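Local structure of flavoprotein (Thermotoga maritima, 5V8S) at residues A[74-78]-A[105-109]; A[350-356]-A[378-384]. The protein probably works as an oxidoreductase that passes electrons between a flavin mononucleotide-binding flavodoxin-like domain and a di-iron centre in a metallo-beta-lactamase-like domain. The protein carries 1 engineered substitution. All blocks are in the same frame, centred on the assembly; numbering follows the deposited sequence.

Contact 1: A[74-78]-A[105-109]; sequences AKEFI and SLPAT
Ala-74 and Ala-108 meet methyl to methyl, CB to CB 4.0 Å, where helices 74-82 and 106-113 of the metallo-beta-lactamase-like domain lie side by side. Such small residues let the backbones come close, and the CA atoms of Ala-74 and Ser-105 are 4.6 Å apart. One turn on, Phe-77 reaches across with CG anti to its backbone N (chi1 179°), which brings the ring against Ser-105 and Thr-109. Over one face sits Ser-105 OG, 3.9 Å above the ring plane and displaced toward the rim; this hydroxyl is held by a hydrogen bond with Trp-69 N, and the Trp-69 indole also packs edge-to-face with Phe-77. Leu-65 of strand 62-66 touches both Phe-77 and Thr-109, tying the helix pair to the sheet. Ile-78 sets CG1 anti to its carbonyl carbon (chi1 -65°), and a second bend at chi2 brings CD1 to 3.7 Å from Thr-109 CA. No hydrogen bond joins the two segments. Thr-109 OG1 instead donates back to Ser-105 O (2.8 Å), which also accepts from Thr-109 N. Held this way, OG1 lies at the edge of the Phe-77 ring, near its plane and 3.3 Å from CE2.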
ATOM      1  N   ALA A  74      -0.450  29.401   5.677  1.00 24.43           N
ATOM      2  CA  ALA A  74       0.337  30.635   5.609  1.00 25.85           C
ATOM      3  C   ALA A  74      -0.437  31.837   6.140  1.00 27.28           C
ATOM      4  O   ALA A  74       0.133  32.700   6.818  1.00 26.74           O
ATOM      5  CB  ALA A  74       0.799  30.879   4.173  1.00 24.85           C
ATOM      6  N   LYS A  75      -1.729  31.926   5.828  1.00 27.58           N
ATOM      7  CA  LYS A  75      -2.534  33.032   6.336  1.00 31.72           C
ATOM      8  C   LYS A  75      -2.615  32.977   7.850  1.00 31.14           C
ATOM      9  O   LYS A  75      -2.485  34.006   8.530  1.00 32.05           O
ATOM     10  CB  LYS A  75      -3.939  32.981   5.728  1.00 35.29           C
ATOM     11  CG  LYS A  75      -4.940  33.974   6.344  1.00 39.93           C
ATOM     12  CD  LYS A  75      -6.387  33.518   6.163  1.00 43.17           C
ATOM     13  CE  LYS A  75      -7.295  34.128   7.226  1.00 45.51           C
ATOM     14  NZ  LYS A  75      -7.257  35.616   7.206  1.00 47.24           N
ATOM     15  N   GLU A  76      -2.832  31.777   8.391  1.00 29.93           N
ATOM     16  CA  GLU A  76      -2.866  31.599   9.835  1.00 30.26           C
ATOM     17  C   GLU A  76      -1.527  31.976  10.461  1.00 28.81           C
ATOM     18  O   GLU A  76      -1.487  32.569  11.547  1.00 29.67           O
ATOM     19  CB  GLU A  76      -3.230  30.146  10.155  1.00 30.98           C
ATOM     20  CG  GLU A  76      -4.680  29.763   9.835  1.00 33.90           C
ATOM     21  CD  GLU A  76      -4.903  29.263   8.406  1.00 35.47           C
ATOM     22  OE1 GLU A  76      -4.032  29.454   7.533  1.00 35.19           O
ATOM     23  OE2 GLU A  76      -5.972  28.659   8.157  1.00 37.95           O
ATOM     24  N   PHE A  77      -0.420  31.645   9.788  1.00 27.59           N
ATOM     25  CA  PHE A  77       0.903  31.955  10.324  1.00 26.10           C
ATOM     26  C   PHE A  77       1.119  33.458  10.427  1.00 26.86           C
ATOM     27  O   PHE A  77       1.593  33.962  11.454  1.00 26.84           O
ATOM     28  CB  PHE A  77       1.991  31.334   9.444  1.00 24.95           C
ATOM     29  CG  PHE A  77       3.373  31.642   9.917  1.00 24.78           C
ATOM     30  CD1 PHE A  77       3.883  31.035  11.049  1.00 26.39           C
ATOM     31  CD2 PHE A  77       4.160  32.561   9.241  1.00 25.62           C
ATOM     32  CE1 PHE A  77       5.155  31.347  11.501  1.00 26.04           C
ATOM     33  CE2 PHE A  77       5.429  32.863   9.687  1.00 26.62           C
ATOM     34  CZ  PHE A  77       5.926  32.257  10.805  1.00 26.07           C
ATOM     35  N   ILE A  78       0.779  34.192   9.368  1.00 28.35           N
ATOM     36  CA  ILE A  78       0.936  35.646   9.394  1.00 30.20           C
ATOM     37  C   ILE A  78       0.100  36.248  10.516  1.00 31.60           C
ATOM     38  O   ILE A  78       0.578  37.088  11.294  1.00 30.97           O
ATOM     39  CB  ILE A  78       0.584  36.258   8.023  1.00 31.29           C
ATOM     40  CG1 ILE A  78       1.568  35.811   6.941  1.00 32.13           C
ATOM     41  CG2 ILE A  78       0.524  37.777   8.100  1.00 32.82           C
ATOM     42  CD1 ILE A  78       3.010  36.010   7.265  1.00 34.02           C
ATOM     43  N   SER A 105       5.267  28.726   4.420  1.00 21.03           N
ATOM     44  CA  SER A 105       4.808  30.064   4.774  1.00 21.89           C
ATOM     45  C   SER A 105       5.807  31.156   4.437  1.00 21.82           C
ATOM     46  O   SER A 105       5.471  32.333   4.592  1.00 22.43           O
ATOM     47  CB  SER A 105       4.507  30.123   6.277  1.00 22.55           C
ATOM     48  OG  SER A 105       5.615  29.688   7.058  1.00 22.82           O
ATOM     49  N   LEU A 106       7.009  30.804   3.988  1.00 22.33           N
ATOM     50  CA  LEU A 106       8.054  31.810   3.789  1.00 21.77           C
ATOM     51  C   LEU A 106       7.694  32.843   2.730  1.00 22.32           C
ATOM     52  O   LEU A 106       7.842  34.052   3.000  1.00 23.90           O
ATOM     53  CB  LEU A 106       9.400  31.120   3.523  1.00 22.39           C
ATOM     54  CG  LEU A 106      10.623  32.033   3.365  1.00 23.79           C
ATOM     55  CD1 LEU A 106      10.824  32.933   4.584  1.00 23.74           C
ATOM     56  CD2 LEU A 106      11.881  31.182   3.087  1.00 24.86           C
ATOM     57  N   PRO A 107       7.219  32.476   1.534  1.00 24.41           N
ATOM     58  CA  PRO A 107       6.901  33.526   0.552  1.00 24.86           C
ATOM     59  C   PRO A 107       5.914  34.551   1.081  1.00 26.20           C
ATOM     60  O   PRO A 107       6.120  35.766   0.917  1.00 27.10           O
ATOM     61  CB  PRO A 107       6.367  32.735  -0.653  1.00 24.46           C
ATOM     62  CG  PRO A 107       6.998  31.400  -0.535  1.00 24.22           C
ATOM     63  CD  PRO A 107       7.086  31.128   0.955  1.00 23.79           C
ATOM     64  N   ALA A 108       4.874  34.092   1.774  1.00 26.34           N
ATOM     65  CA  ALA A 108       3.891  35.010   2.340  1.00 26.76           C
ATOM     66  C   ALA A 108       4.514  35.871   3.428  1.00 26.44           C
ATOM     67  O   ALA A 108       4.202  37.070   3.546  1.00 28.66           O
ATOM     68  CB  ALA A 108       2.731  34.203   2.916  1.00 26.87           C
ATOM     69  N   THR A 109       5.417  35.289   4.216  1.00 26.18           N
ATOM     70  CA  THR A 109       6.083  36.049   5.267  1.00 26.22           C
ATOM     71  C   THR A 109       6.919  37.164   4.662  1.00 26.35           C
ATOM     72  O   THR A 109       6.883  38.308   5.131  1.00 27.69           O
ATOM     73  CB  THR A 109       6.947  35.112   6.117  1.00 25.63           C
ATOM     74  OG1 THR A 109       6.121  34.090   6.682  1.00 25.78           O
ATOM     75  CG2 THR A 109       7.630  35.872   7.265  1.00 25.81           C
TER

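Contact 2: A[350-356]-A[378-384]; sequences NYEKPVL and TKFRILS
Phe-380 and Val-355 form the apolar centre of this pairing between parallel strands 354-360 and 381-388, joined through helix 371-376 in a beta-alpha-beta unit of the flavodoxin-like fold. Val-355 CG2, set beside its own N because CG1 takes the anti position (chi1 173°), comes obliquely to within 3.6 Å of Phe-380 CD1. Tyr-351 O lies over one ring face, 3.3 Å above the plane and over its centre, while Lys-353 O approaches the edge. Leu-323 and Ile-345 also touch Phe-380, from the neighbouring strand and from helix 336-348. On the face opposite Val-355, Pro-354 CB rests against Leu-383 CD1, with helix 395-409 covering both residues.

Three backbone bonds stitch the two segments: Arg-381 N to Lys-353 O, Val-355 N to Arg-381 O, and Leu-383 N to Val-355 O, the last 2.8 Å long and nearly straight at 172°. Before the strands begin, Glu-352 CA makes a C-H...O contact with Lys-379 O.

At the polar edge, Glu-352 OE2 stands over one face of the Arg-381 guanidinium, 3.5 Å from NH1; no N-H points at it, and charge alone makes this salt bridge. The Lys-379 and Asn-350 side chains cross at about a right angle, and a water accepting from Lys-379 NZ returns a weak bond to Asn-350 O, which Lys-218 NZ also binds. Asn-350 OD1 accepts from Lys-379 N at 3.3 Å, the donor tilted 24° from the carbonyl plane.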
ATOM      1  N   ASN A 350      16.598  -0.803   8.501  1.00 19.83           N
ATOM      2  CA  ASN A 350      17.543  -1.836   8.105  1.00 21.60           C
ATOM      3  C   ASN A 350      18.518  -2.068   9.257  1.00 21.70           C
ATOM      4  O   ASN A 350      19.547  -1.402   9.370  1.00 23.15           O
ATOM      5  CB  ASN A 350      18.266  -1.394   6.845  1.00 25.20           C
ATOM      6  CG  ASN A 350      19.006  -2.521   6.183  1.00 30.51           C
ATOM      7  OD1 ASN A 350      18.773  -3.682   6.494  1.00 33.86           O
ATOM      8  ND2 ASN A 350      19.907  -2.191   5.273  1.00 32.76           N
ATOM      9  N   TYR A 351      18.196  -3.042  10.110  1.00 20.52           N
ATOM     10  CA  TYR A 351      18.951  -3.325  11.327  1.00 20.67           C
ATOM     11  C   TYR A 351      19.495  -4.744  11.290  1.00 21.96           C
ATOM     12  O   TYR A 351      18.907  -5.635  10.664  1.00 21.88           O
ATOM     13  CB  TYR A 351      18.044  -3.223  12.563  1.00 20.54           C
ATOM     14  CG  TYR A 351      17.525  -1.840  12.861  1.00 20.44           C
ATOM     15  CD1 TYR A 351      18.310  -0.915  13.548  1.00 20.12           C
ATOM     16  CD2 TYR A 351      16.248  -1.449  12.474  1.00 20.62           C
ATOM     17  CE1 TYR A 351      17.840   0.332  13.830  1.00 19.98           C
ATOM     18  CE2 TYR A 351      15.781  -0.183  12.750  1.00 19.52           C
ATOM     19  CZ  TYR A 351      16.582   0.703  13.442  1.00 19.20           C
ATOM     20  OH  TYR A 351      16.096   1.952  13.714  1.00 18.93           O
ATOM     21  N   GLU A 352      20.596  -4.968  12.023  1.00 23.58           N
ATOM     22  CA  GLU A 352      21.181  -6.308  12.136  1.00 25.25           C
ATOM     23  C   GLU A 352      20.483  -7.039  13.280  1.00 25.19           C
ATOM     24  O   GLU A 352      20.980  -7.138  14.399  1.00 26.57           O
ATOM     25  CB  GLU A 352      22.694  -6.257  12.320  1.00 29.43           C
ATOM     26  CG  GLU A 352      23.342  -7.643  12.206  1.00 34.29           C
ATOM     27  CD  GLU A 352      24.784  -7.695  12.676  1.00 39.76           C
ATOM     28  OE1 GLU A 352      25.464  -6.648  12.655  1.00 40.98           O
ATOM     29  OE2 GLU A 352      25.231  -8.800  13.065  1.00 41.03           O
ATOM     30  N   LYS A 353      19.301  -7.564  12.982  1.00 22.70           N
ATOM     31  CA  LYS A 353      18.478  -8.308  13.919  1.00 22.06           C
ATOM     32  C   LYS A 353      18.153  -9.673  13.334  1.00 22.10           C
ATOM     33  O   LYS A 353      18.051  -9.826  12.111  1.00 22.23           O
ATOM     34  CB  LYS A 353      17.155  -7.583  14.211  1.00 22.10           C
ATOM     35  CG  LYS A 353      17.344  -6.255  14.940  1.00 21.52           C
ATOM     36  CD  LYS A 353      16.088  -5.419  15.037  1.00 20.93           C
ATOM     37  CE  LYS A 353      16.333  -4.073  15.714  1.00 21.09           C
ATOM     38  NZ  LYS A 353      16.549  -4.251  17.162  1.00 21.45           N
ATOM     39  N   PRO A 354      17.983 -10.683  14.178  1.00 21.72           N
ATOM     40  CA  PRO A 354      17.596 -12.000  13.669  1.00 22.51           C
ATOM     41  C   PRO A 354      16.150 -12.038  13.212  1.00 22.32           C
ATOM     42  O   PRO A 354      15.281 -11.335  13.733  1.00 21.61           O
ATOM     43  CB  PRO A 354      17.808 -12.917  14.871  1.00 23.55           C
ATOM     44  CG  PRO A 354      17.786 -12.024  16.048  1.00 24.20           C
ATOM     45  CD  PRO A 354      18.242 -10.688  15.629  1.00 22.77           C
ATOM     46  N   VAL A 355      15.900 -12.913  12.238  1.00 21.14           N
ATOM     47  CA  VAL A 355      14.593 -13.056  11.608  1.00 20.08           C
ATOM     48  C   VAL A 355      14.296 -14.537  11.419  1.00 19.80           C
ATOM     49  O   VAL A 355      15.193 -15.326  11.113  1.00 22.05           O
ATOM     50  CB  VAL A 355      14.564 -12.334  10.241  1.00 21.90           C
ATOM     51  CG1 VAL A 355      13.284 -12.591   9.461  1.00 24.14           C
ATOM     52  CG2 VAL A 355      14.798 -10.826  10.447  1.00 21.28           C
ATOM     53  N   LEU A 356      13.029 -14.906  11.585  1.00 19.01           N
ATOM     54  CA  LEU A 356      12.511 -16.188  11.119  1.00 19.04           C
ATOM     55  C   LEU A 356      11.581 -15.925   9.949  1.00 18.44           C
ATOM     56  O   LEU A 356      10.783 -14.985   9.991  1.00 19.73           O
ATOM     57  CB  LEU A 356      11.673 -16.890  12.190  1.00 20.09           C
ATOM     58  CG  LEU A 356      12.371 -17.314  13.479  1.00 21.58           C
ATOM     59  CD1 LEU A 356      11.369 -17.926  14.447  1.00 20.38           C
ATOM     60  CD2 LEU A 356      13.517 -18.276  13.173  1.00 22.17           C
ATOM     61  N   THR A 378      20.210  -7.730   3.209  1.00 47.46           N
ATOM     62  CA  THR A 378      20.195  -6.659   4.180  1.00 43.31           C
ATOM     63  C   THR A 378      20.988  -7.040   5.410  1.00 40.65           C
ATOM     64  O   THR A 378      21.646  -8.087   5.474  1.00 40.23           O
ATOM     65  CB  THR A 378      18.748  -6.323   4.535  1.00 44.16           C
ATOM     66  OG1 THR A 378      18.173  -7.367   5.342  1.00 44.32           O
ATOM     67  CG2 THR A 378      17.932  -6.177   3.278  1.00 44.28           C
ATOM     68  N   LYS A 379      20.926  -6.166   6.408  1.00 38.17           N
ATOM     69  CA  LYS A 379      21.606  -6.439   7.651  1.00 37.45           C
ATOM     70  C   LYS A 379      20.862  -7.470   8.467  1.00 33.71           C
ATOM     71  O   LYS A 379      21.458  -8.050   9.379  1.00 33.64           O
ATOM     72  CB  LYS A 379      21.765  -5.154   8.457  1.00 38.70           C
ATOM     73  CG  LYS A 379      22.623  -4.089   7.778  1.00 41.53           C
ATOM     74  CD  LYS A 379      22.992  -2.967   8.757  1.00 44.17           C
ATOM     75  CE  LYS A 379      22.818  -1.585   8.136  1.00 46.57           C
ATOM     76  NZ  LYS A 379      23.145  -0.474   9.093  1.00 47.74           N
ATOM     77  N   PHE A 380      19.590  -7.739   8.148  1.00 30.63           N
ATOM     78  CA  PHE A 380      18.866  -8.741   8.914  1.00 27.58           C
ATOM     79  C   PHE A 380      19.501 -10.101   8.682  1.00 29.87           C
ATOM     80  O   PHE A 380      20.021 -10.390   7.597  1.00 31.69           O
ATOM     81  CB  PHE A 380      17.382  -8.774   8.544  1.00 24.91           C
ATOM     82  CG  PHE A 380      16.612  -7.587   9.036  1.00 23.06           C
ATOM     83  CD1 PHE A 380      16.143  -7.538  10.343  1.00 22.28           C
ATOM     84  CD2 PHE A 380      16.369  -6.509   8.201  1.00 22.62           C
ATOM     85  CE1 PHE A 380      15.445  -6.427  10.807  1.00 21.18           C
ATOM     86  CE2 PHE A 380      15.671  -5.401   8.652  1.00 22.39           C
ATOM     87  CZ  PHE A 380      15.212  -5.346   9.950  1.00 21.03           C
ATOM     88  N   ARG A 381      19.460 -10.931   9.717  1.00 29.50           N
ATOM     89  CA  ARG A 381      20.037 -12.271   9.690  1.00 30.55           C
ATOM     90  C   ARG A 381      18.918 -13.299   9.776  1.00 27.99           C
ATOM     91  O   ARG A 381      18.287 -13.451  10.829  1.00 28.29           O
ATOM     92  CB  ARG A 381      21.023 -12.447  10.836  1.00 33.71           C
ATOM     93  CG  ARG A 381      22.202 -11.491  10.726  1.00 38.12           C
ATOM     94  CD  ARG A 381      23.044 -11.842   9.502  1.00 41.49           C
ATOM     95  NE  ARG A 381      24.184 -10.955   9.318  1.00 45.64           N
ATOM     96  CZ  ARG A 381      25.243 -10.927  10.117  1.00 49.55           C
ATOM     97  NH1 ARG A 381      25.298 -11.725  11.176  1.00 51.74           N
ATOM     98  NH2 ARG A 381      26.243 -10.092   9.863  1.00 48.86           N
ATOM     99  N   ILE A 382      18.696 -14.022   8.683  1.00 26.95           N
ATOM    100  CA  ILE A 382      17.649 -15.041   8.646  1.00 25.30           C
ATOM    101  C   ILE A 382      18.184 -16.301   9.310  1.00 25.12           C
ATOM    102  O   ILE A 382      19.146 -16.904   8.828  1.00 26.59           O
ATOM    103  CB  ILE A 382      17.194 -15.334   7.211  1.00 27.06           C
ATOM    104  CG1 ILE A 382      16.655 -14.065   6.548  1.00 30.96           C
ATOM    105  CG2 ILE A 382      16.129 -16.437   7.240  1.00 27.01           C
ATOM    106  CD1 ILE A 382      16.414 -14.222   5.061  1.00 33.35           C
ATOM    107  N   LEU A 383      17.551 -16.710  10.408  1.00 23.60           N
ATOM    108  CA  LEU A 383      18.028 -17.885  11.129  1.00 23.83           C
ATOM    109  C   LEU A 383      17.579 -19.178  10.473  1.00 23.53           C
ATOM    110  O   LEU A 383      18.328 -20.158  10.460  1.00 24.97           O
ATOM    111  CB  LEU A 383      17.530 -17.873  12.569  1.00 24.68           C
ATOM    112  CG  LEU A 383      17.904 -16.647  13.380  1.00 25.47           C
ATOM    113  CD1 LEU A 383      17.444 -16.858  14.822  1.00 26.76           C
ATOM    114  CD2 LEU A 383      19.401 -16.423  13.325  1.00 26.60           C
ATOM    115  N   SER A 384      16.360 -19.203   9.951  1.00 22.72           N
ATOM    116  CA  SER A 384      15.855 -20.392   9.286  1.00 22.54           C
ATOM    117  C   SER A 384      14.654 -20.012   8.446  1.00 22.24           C
ATOM    118  O   SER A 384      14.042 -18.954   8.631  1.00 21.35           O
ATOM    119  CB  SER A 384      15.442 -21.490  10.275  1.00 23.47           C
ATOM    120  OG  SER A 384      14.300 -21.097  11.015  1.00 24.33           O
TER
HETATM  121  O   HOH W   1      21.924  -0.389  11.634  1.00 44.01           O

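Overall arrangement
The two contacts belong to different domains and hold no element in common: contact 1 joins two helices of the metallo-beta-lactamase-like part, contact 2 two strands at one border of the flavodoxin-like sheet. Their centres lie about 46 Å apart, on opposite sides of the chain's centre. Both are partly buried, but only contact 2 has exposed residues among those that touch, and it buries about three times the surface. Contact 1 is made by side chains packing on each other and on backbone; its Ser-105 and Thr-109 hydroxyls bond to Trp-69 and within their own segment. Main-chain bonds carry contact 2, with charges at its edge. The Ser-105 side chain is about 12 Å from the di-iron cluster, so contact 1 is not part of the metal site.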